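Local coordinates for uncharacterized protein (Clostridium sporogenes, PDB 4Q0Y), which is of unknown function but adopts a hot-dog, thioesterase-like fold that may point to a related binding or hydrolytic role, at residues K38-V41 / I42-L46; D47-E50 / G51-K54; N121-K124 / E125-N129. All blocks are in the same frame, centred on the assembly; numbering follows the deposited sequence.

Contact 1. Residues K38-V41 / I42-L46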
loop_
_atom_site.group_PDB
_atom_site.type_symbol
_atom_site.label_atom_id
_atom_site.label_comp_id
_atom_site.label_asym_id
_atom_site.label_seq_id
_atom_site.Cartn_x
_atom_site.Cartn_y
_atom_site.Cartn_z
ATOM N N LYS B 38 -0.521 -1.158 -6.148
ATOM C CA LYS B 38 -0.640 -2.458 -5.486
ATOM C C LYS B 38 0.701 -3.214 -5.398
ATOM O O LYS B 38 1.039 -3.788 -4.333
ATOM C CB LYS B 38 -1.690 -3.319 -6.160
ATOM C CG LYS B 38 -3.111 -2.842 -5.961
ATOM C CD LYS B 38 -4.042 -3.558 -6.921
ATOM C CE LYS B 38 -5.471 -3.145 -6.794
ATOM N NZ LYS B 38 -6.357 -3.876 -7.754
ATOM N N PHE B 39 1.505 -3.156 -6.455
ATOM C CA PHE B 39 2.839 -3.812 -6.425
ATOM C C PHE B 39 3.797 -3.113 -5.455
ATOM O O PHE B 39 4.552 -3.776 -4.740
ATOM C CB PHE B 39 3.462 -3.902 -7.800
ATOM C CG PHE B 39 4.589 -4.902 -7.874
ATOM C CD1 PHE B 39 4.314 -6.257 -7.748
ATOM C CD2 PHE B 39 5.906 -4.492 -7.972
ATOM C CE1 PHE B 39 5.349 -7.188 -7.769
ATOM C CE2 PHE B 39 6.950 -5.410 -8.015
ATOM C CZ PHE B 39 6.669 -6.760 -7.909
ATOM N N LYS B 40 3.730 -1.786 -5.391
ATOM C CA LYS B 40 4.534 -1.011 -4.418
ATOM C C LYS B 40 4.285 -1.500 -2.997
ATOM O O LYS B 40 5.226 -1.694 -2.227
ATOM C CB LYS B 40 4.231 0.490 -4.500
ATOM C CG LYS B 40 5.097 1.342 -3.570
ATOM C CD LYS B 40 4.670 2.812 -3.575
ATOM C CE LYS B 40 4.024 3.246 -2.283
ATOM N NZ LYS B 40 3.771 4.713 -2.252
ATOM N N VAL B 41 3.010 -1.636 -2.645
ATOM C CA VAL B 41 2.610 -2.021 -1.300
ATOM C C VAL B 41 3.212 -3.392 -0.938
ATOM O O VAL B 41 3.784 -3.549 0.141
ATOM C CB VAL B 41 1.079 -1.998 -1.137
ATOM C CG1 VAL B 41 0.630 -2.691 0.142
ATOM C CG2 VAL B 41 0.590 -0.542 -1.153
ATOM N N ILE B 42 3.127 -4.351 -1.867
ATOM C CA ILE B 42 3.758 -5.673 -1.669
ATOM C C ILE B 42 5.269 -5.538 -1.456
ATOM O O ILE B 42 5.798 -6.076 -0.469
ATOM C CB ILE B 42 3.467 -6.631 -2.846
ATOM C CG1 ILE B 42 1.990 -7.016 -2.800
ATOM C CG2 ILE B 42 4.397 -7.860 -2.803
ATOM C CD1 ILE B 42 1.492 -7.695 -4.053
HETATM N N MSE B 43 5.940 -4.790 -2.339
HETATM C CA MSE B 43 7.402 -4.630 -2.278
HETATM C C MSE B 43 7.852 -3.975 -0.983
HETATM O O MSE B 43 8.890 -4.361 -0.430
HETATM C CB MSE B 43 7.975 -3.893 -3.484
HETATM C CG MSE B 43 7.805 -4.663 -4.801
HETATM SE SE MSE B 43 8.730 -6.407 -4.804
HETATM C CE MSE B 43 10.548 -5.686 -4.574
ATOM N N ASN B 44 7.087 -3.005 -0.477
ATOM C CA ASN B 44 7.398 -2.368 0.818
ATOM C C ASN B 44 7.016 -3.191 2.063
ATOM O O ASN B 44 7.348 -2.786 3.179
ATOM C CB ASN B 44 6.742 -0.990 0.933
ATOM C CG ASN B 44 7.482 0.083 0.162
ATOM O OD1 ASN B 44 8.691 -0.017 -0.072
ATOM N ND2 ASN B 44 6.792 1.150 -0.141
ATOM N N SER B 45 6.302 -4.298 1.879
ATOM C CA SER B 45 5.839 -5.106 2.989
ATOM C C SER B 45 6.455 -6.512 3.030
ATOM O O SER B 45 6.045 -7.324 3.879
ATOM C CB SER B 45 4.313 -5.129 2.968
ATOM O OG SER B 45 3.843 -5.900 1.918
ATOM N N LEU B 46 7.515 -6.752 2.251
ATOM C CA LEU B 46 8.143 -8.086 2.193
ATOM C C LEU B 46 8.637 -8.596 3.540
ATOM O O LEU B 46 8.494 -9.777 3.817
ATOM C CB LEU B 46 9.313 -8.125 1.201
ATOM C CG LEU B 46 8.991 -7.799 -0.252
ATOM C CD1 LEU B 46 10.290 -7.690 -1.049
ATOM C CD2 LEU B 46 8.054 -8.826 -0.837
#

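Contact 2. Residues D47-E50 / G51-K54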
loop_
_atom_site.group_PDB
_atom_site.type_symbol
_atom_site.label_atom_id
_atom_site.label_comp_id
_atom_site.label_asym_id
_atom_site.label_seq_id
_atom_site.Cartn_x
_atom_site.Cartn_y
_atom_site.Cartn_z
ATOM N N ASP B 47 9.186 -7.711 4.373
ATOM C CA ASP B 47 9.746 -8.095 5.691
ATOM C C ASP B 47 8.849 -7.772 6.883
ATOM O O ASP B 47 9.227 -8.066 8.035
ATOM C CB ASP B 47 11.102 -7.399 5.900
ATOM C CG ASP B 47 12.158 -7.863 4.908
ATOM O OD1 ASP B 47 12.256 -9.082 4.663
ATOM O OD2 ASP B 47 12.907 -7.008 4.395
ATOM N N THR B 48 7.673 -7.191 6.642
ATOM C CA THR B 48 6.784 -6.715 7.719
ATOM C C THR B 48 5.334 -7.193 7.630
ATOM O O THR B 48 4.490 -6.691 8.374
ATOM C CB THR B 48 6.785 -5.174 7.750
ATOM O OG1 THR B 48 6.360 -4.676 6.478
ATOM C CG2 THR B 48 8.173 -4.645 8.065
ATOM N N SER B 49 5.040 -8.169 6.776
ATOM C CA SER B 49 3.671 -8.656 6.581
ATOM C C SER B 49 3.553 -10.088 7.107
ATOM O O SER B 49 4.444 -10.891 6.902
ATOM C CB SER B 49 3.317 -8.602 5.114
ATOM O OG SER B 49 2.125 -9.330 4.870
ATOM N N GLU B 50 2.441 -10.402 7.772
ATOM C CA GLU B 50 2.133 -11.788 8.171
ATOM C C GLU B 50 1.887 -12.715 6.975
ATOM O O GLU B 50 2.076 -13.919 7.102
ATOM C CB GLU B 50 0.943 -11.839 9.122
ATOM C CG GLU B 50 1.291 -11.318 10.526
ATOM C CD GLU B 50 1.759 -12.395 11.511
ATOM O OE1 GLU B 50 2.275 -13.458 11.089
ATOM O OE2 GLU B 50 1.615 -12.177 12.736
ATOM N N GLY B 51 1.520 -12.154 5.821
ATOM C CA GLY B 51 1.267 -12.929 4.586
ATOM C C GLY B 51 2.451 -13.118 3.649
ATOM O O GLY B 51 2.262 -13.551 2.509
ATOM N N ILE B 52 3.648 -12.679 4.062
ATOM C CA ILE B 52 4.861 -12.784 3.236
ATOM C C ILE B 52 5.949 -13.348 4.168
ATOM O O ILE B 52 6.012 -12.990 5.355
ATOM C CB ILE B 52 5.285 -11.425 2.565
ATOM C CG1 ILE B 52 4.144 -10.817 1.720
ATOM C CG2 ILE B 52 6.534 -11.606 1.704
ATOM C CD1 ILE B 52 4.387 -9.412 1.200
ATOM N N LYS B 53 6.747 -14.270 3.645
ATOM C CA LYS B 53 7.823 -14.906 4.439
ATOM C C LYS B 53 9.079 -15.020 3.604
ATOM O O LYS B 53 9.013 -15.500 2.469
ATOM C CB LYS B 53 7.413 -16.286 4.933
ATOM C CG LYS B 53 8.351 -16.878 5.990
ATOM C CD LYS B 53 8.095 -18.342 6.323
ATOM C CE LYS B 53 9.188 -18.962 7.199
ATOM N NZ LYS B 53 9.565 -18.288 8.465
ATOM N N LYS B 54 10.217 -14.596 4.176
ATOM C CA LYS B 54 11.534 -14.849 3.561
ATOM C C LYS B 54 11.838 -16.346 3.606
ATOM O O LYS B 54 11.697 -16.990 4.644
ATOM C CB LYS B 54 12.645 -14.071 4.276
ATOM C CG LYS B 54 13.989 -14.064 3.541
ATOM C CD LYS B 54 15.092 -13.390 4.365
ATOM C CE LYS B 54 14.923 -11.871 4.402
ATOM N NZ LYS B 54 15.945 -11.207 5.261
#

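Contact 3. Residues N121-K124 / E125-N129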
loop_
_atom_site.group_PDB
_atom_site.type_symbol
_atom_site.label_atom_id
_atom_site.label_comp_id
_atom_site.label_asym_id
_atom_site.label_seq_id
_atom_site.Cartn_x
_atom_site.Cartn_y
_atom_site.Cartn_z
ATOM N N ASN B 121 -3.730 -13.128 -4.940
ATOM C CA ASN B 121 -4.917 -12.560 -5.581
ATOM C C ASN B 121 -4.614 -11.150 -6.131
ATOM O O ASN B 121 -4.982 -10.814 -7.270
ATOM C CB ASN B 121 -6.109 -12.579 -4.600
ATOM C CG ASN B 121 -6.579 -14.002 -4.246
ATOM O OD1 ASN B 121 -6.256 -14.989 -4.920
ATOM N ND2 ASN B 121 -7.340 -14.105 -3.176
ATOM N N ILE B 122 -3.870 -10.364 -5.351
ATOM C CA ILE B 122 -3.427 -9.023 -5.777
ATOM C C ILE B 122 -2.457 -9.137 -6.980
ATOM O O ILE B 122 -2.589 -8.397 -7.954
ATOM C CB ILE B 122 -2.800 -8.227 -4.607
ATOM C CG1 ILE B 122 -3.851 -7.956 -3.524
ATOM C CG2 ILE B 122 -2.172 -6.915 -5.090
ATOM C CD1 ILE B 122 -3.253 -7.561 -2.191
ATOM N N LEU B 123 -1.492 -10.056 -6.904
ATOM C CA LEU B 123 -0.549 -10.277 -8.003
ATOM C C LEU B 123 -1.235 -10.703 -9.291
ATOM O O LEU B 123 -0.857 -10.236 -10.370
ATOM C CB LEU B 123 0.533 -11.282 -7.624
ATOM C CG LEU B 123 1.523 -10.780 -6.568
ATOM C CD1 LEU B 123 2.334 -11.961 -6.052
ATOM C CD2 LEU B 123 2.429 -9.689 -7.104
ATOM N N LYS B 124 -2.267 -11.544 -9.162
ATOM C CA LYS B 124 -3.111 -11.912 -10.314
ATOM C C LYS B 124 -3.795 -10.707 -10.966
ATOM O O LYS B 124 -3.868 -10.643 -12.187
ATOM C CB LYS B 124 -4.114 -13.012 -9.957
ATOM C CG LYS B 124 -3.408 -14.350 -9.733
ATOM C CD LYS B 124 -4.246 -15.421 -9.056
ATOM C CE LYS B 124 -5.465 -15.814 -9.858
ATOM N NZ LYS B 124 -6.172 -16.948 -9.185
ATOM N N GLU B 125 -4.228 -9.734 -10.156
ATOM C CA GLU B 125 -4.788 -8.481 -10.681
ATOM C C GLU B 125 -3.730 -7.661 -11.436
ATOM O O GLU B 125 -4.006 -7.132 -12.528
ATOM C CB GLU B 125 -5.431 -7.619 -9.584
ATOM C CG GLU B 125 -6.670 -8.258 -8.984
ATOM C CD GLU B 125 -7.134 -7.644 -7.674
ATOM O OE1 GLU B 125 -6.555 -6.642 -7.199
ATOM O OE2 GLU B 125 -8.076 -8.226 -7.098
ATOM N N ILE B 126 -2.547 -7.553 -10.845
ATOM C CA ILE B 126 -1.446 -6.762 -11.421
ATOM C C ILE B 126 -0.962 -7.333 -12.769
ATOM O O ILE B 126 -0.734 -6.555 -13.734
ATOM C CB ILE B 126 -0.237 -6.666 -10.468
ATOM C CG1 ILE B 126 -0.631 -5.888 -9.215
ATOM C CG2 ILE B 126 0.980 -6.023 -11.145
ATOM C CD1 ILE B 126 0.272 -6.157 -8.030
ATOM N N PHE B 127 -0.833 -8.653 -12.830
ATOM C CA PHE B 127 -0.278 -9.332 -14.001
ATOM C C PHE B 127 -1.330 -9.899 -14.974
ATOM O O PHE B 127 -0.969 -10.616 -15.910
ATOM C CB PHE B 127 0.768 -10.359 -13.566
ATOM C CG PHE B 127 1.986 -9.713 -12.978
ATOM C CD1 PHE B 127 2.902 -9.061 -13.819
ATOM C CD2 PHE B 127 2.161 -9.628 -11.597
ATOM C CE1 PHE B 127 3.979 -8.394 -13.291
ATOM C CE2 PHE B 127 3.235 -8.954 -11.058
ATOM C CZ PHE B 127 4.157 -8.340 -11.909
ATOM N N LEU B 128 -2.599 -9.525 -14.809
ATOM C CA LEU B 128 -3.661 -9.905 -15.758
ATOM C C LEU B 128 -3.421 -9.191 -17.099
ATOM O O LEU B 128 -3.203 -7.982 -17.090
ATOM C CB LEU B 128 -5.042 -9.481 -15.221
ATOM C CG LEU B 128 -6.309 -9.702 -16.064
ATOM C CD1 LEU B 128 -6.524 -11.182 -16.319
ATOM C CD2 LEU B 128 -7.510 -9.100 -15.360
ATOM N N ASN B 129 -3.454 -9.936 -18.207
ATOM C CA ASN B 129 -3.381 -9.360 -19.566
ATOM C C ASN B 129 -2.217 -8.376 -19.793
ATOM O O ASN B 129 -2.426 -7.228 -20.241
ATOM C CB ASN B 129 -4.713 -8.675 -19.936
ATOM C CG ASN B 129 -5.886 -9.633 -19.971
ATOM O OD1 ASN B 129 -5.756 -10.783 -20.385
ATOM N ND2 ASN B 129 -7.047 -9.147 -19.556
#

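Contact 1. Residues K38-V41 / I42-L46
Phe39 and selenomethionine Met43, one helical turn apart, run side by side and form the apolar part of this contact. The selenium lies 4.4 Å from the centroid of the Phe39 ring, 42° off its normal, an oblique Met-aromatic approach. A chi1 of -65° sets Met43 CG 3.4 Å from Phe39 CE2, and the bend at chi2 brings the selenium back beside the ring. Leu8 and Leu91, on two strands of the sheet, pack against Phe39 as well.

Backbone bonds hold the turn together. Met43 N donates to Phe39 O at 3.0 Å and Asn44 N to Lys40 O at 2.9 Å, while the bond from Ile42 N to Lys38 O is longer, 3.3 Å.

Polar side chains meet partners beyond the turn. Asn44 ND2 lies 3.8 Å from Lys40 CG and is bonded to Ile5 O; Lys40 NZ bonds Ser6 O and Glu4 of the second subunit. Ser45 OG sits 2.9 Å from Val41 O and also within reach of Ile42 O, two candidate acceptors for one proton. A helix cradled by a curved antiparallel sheet is characteristic of the hot-dog fold; helix 33-44 takes that place, with helix 117-126 covering another side.

Contact 2. Residues D47-E50 / G51-K54
Ser49 and Ile52 are the first and last residues of a type I beta turn that takes the chain from the loop after helix 33-44 into strand 52-55, one of the two outermost strands of the sheet within this chain. The two halves of the stretch run in nearly opposing directions, 143° apart end to end.

The walk begins at Asp47, whose side-chain end comes back toward Lys54, the two chains crossing at an angle. Its OD1 is 3.9 Å from Lys54 CE and 4.3 Å from Lys54 NZ, too far for a salt bridge, although the opposite charges may still attract weakly. The polar partner of that oxygen is instead the hydroxyl of Tyr113, on the neighbouring strand 112-115.

Ser49 makes both bonds of the turn. Its carbonyl oxygen accepts a weak bond from Ile52 N at 3.4 Å, the closing bond. With chi1 at 167°, Ser49 OG lies beside its own carbonyl carbon and faces the turn, where it accepts the Gly51 N-H at 3.0 Å, an ST turn within the beta turn. Its CB and OG also pack against the Ile52 side chain, with OG 4.0 Å from Ile52 CG1. Glu50 fills the second position of the turn, its backbone near helical values and its side chain, bent at chi2, at the protein surface. Beyond it, Gly51 pairs through its backbone with Asp116, and Gly51 O takes a weak hydrogen bond from Asn119 ND2.

Contact 3. Residues N121-K124 / E125-N129
Leu123 and Phe127 lie side by side and point the same way, with Leu123 CD2 4.1 Å from Phe127 CE2. A second apolar pair flanks them: Ile122 and Ile126 cross at a slant, and Ile122 CG2 meets Ile126 CD1 at 3.9 Å. Ile126 also puts CG2 over one face of the Phe127 ring, 3.7 Å above its plane and shifted toward the rim. Phe39 and Ile42 of helix 33-44 cover Leu123, while Tyr70 and Ile72 of strand 68-80 pack on Phe127.

Outward from this centre come the backbone bonds of the last helical turn. Ile126 N donates to Ile122 O, the donor in the carbonyl plane, and Phe127 N to Leu123 O at 2.9 Å. That same carbonyl oxygen lies at the edge of the Phe127 ring, 3.3 Å from CD2, near the ring plane. Phe127 is the first residue to leave helical angles.

At the polar margin Glu125 N reaches Asn121 O at 3.2 Å, the donor tilted 26° from the carbonyl plane. The Glu125 chain extends beyond CG, carrying OE1 to a salt bridge with Lys38. The chemistry thus implies a helix end held to the fold by an apolar face and tied to the neighbouring helix by charge.

Contacts 1 and 3 are partly buried turns of two helices, 33-44 and 117-126, whereas contact 2 is a surface turn leading to an edge strand. The helices of contacts 1 and 3 meet directly, by charge at one place and by apolar packing at others. Contact 2 follows contact 1 in the chain and leans on its end through Ile52, but it does not touch contact 3, about 8 Å away at the nearest atoms. Both helical contacts combine backbone bonds with apolar side chains, while a serine-centred backbone turn governs the loop. Of the three, contact 1 alone meets the second subunit.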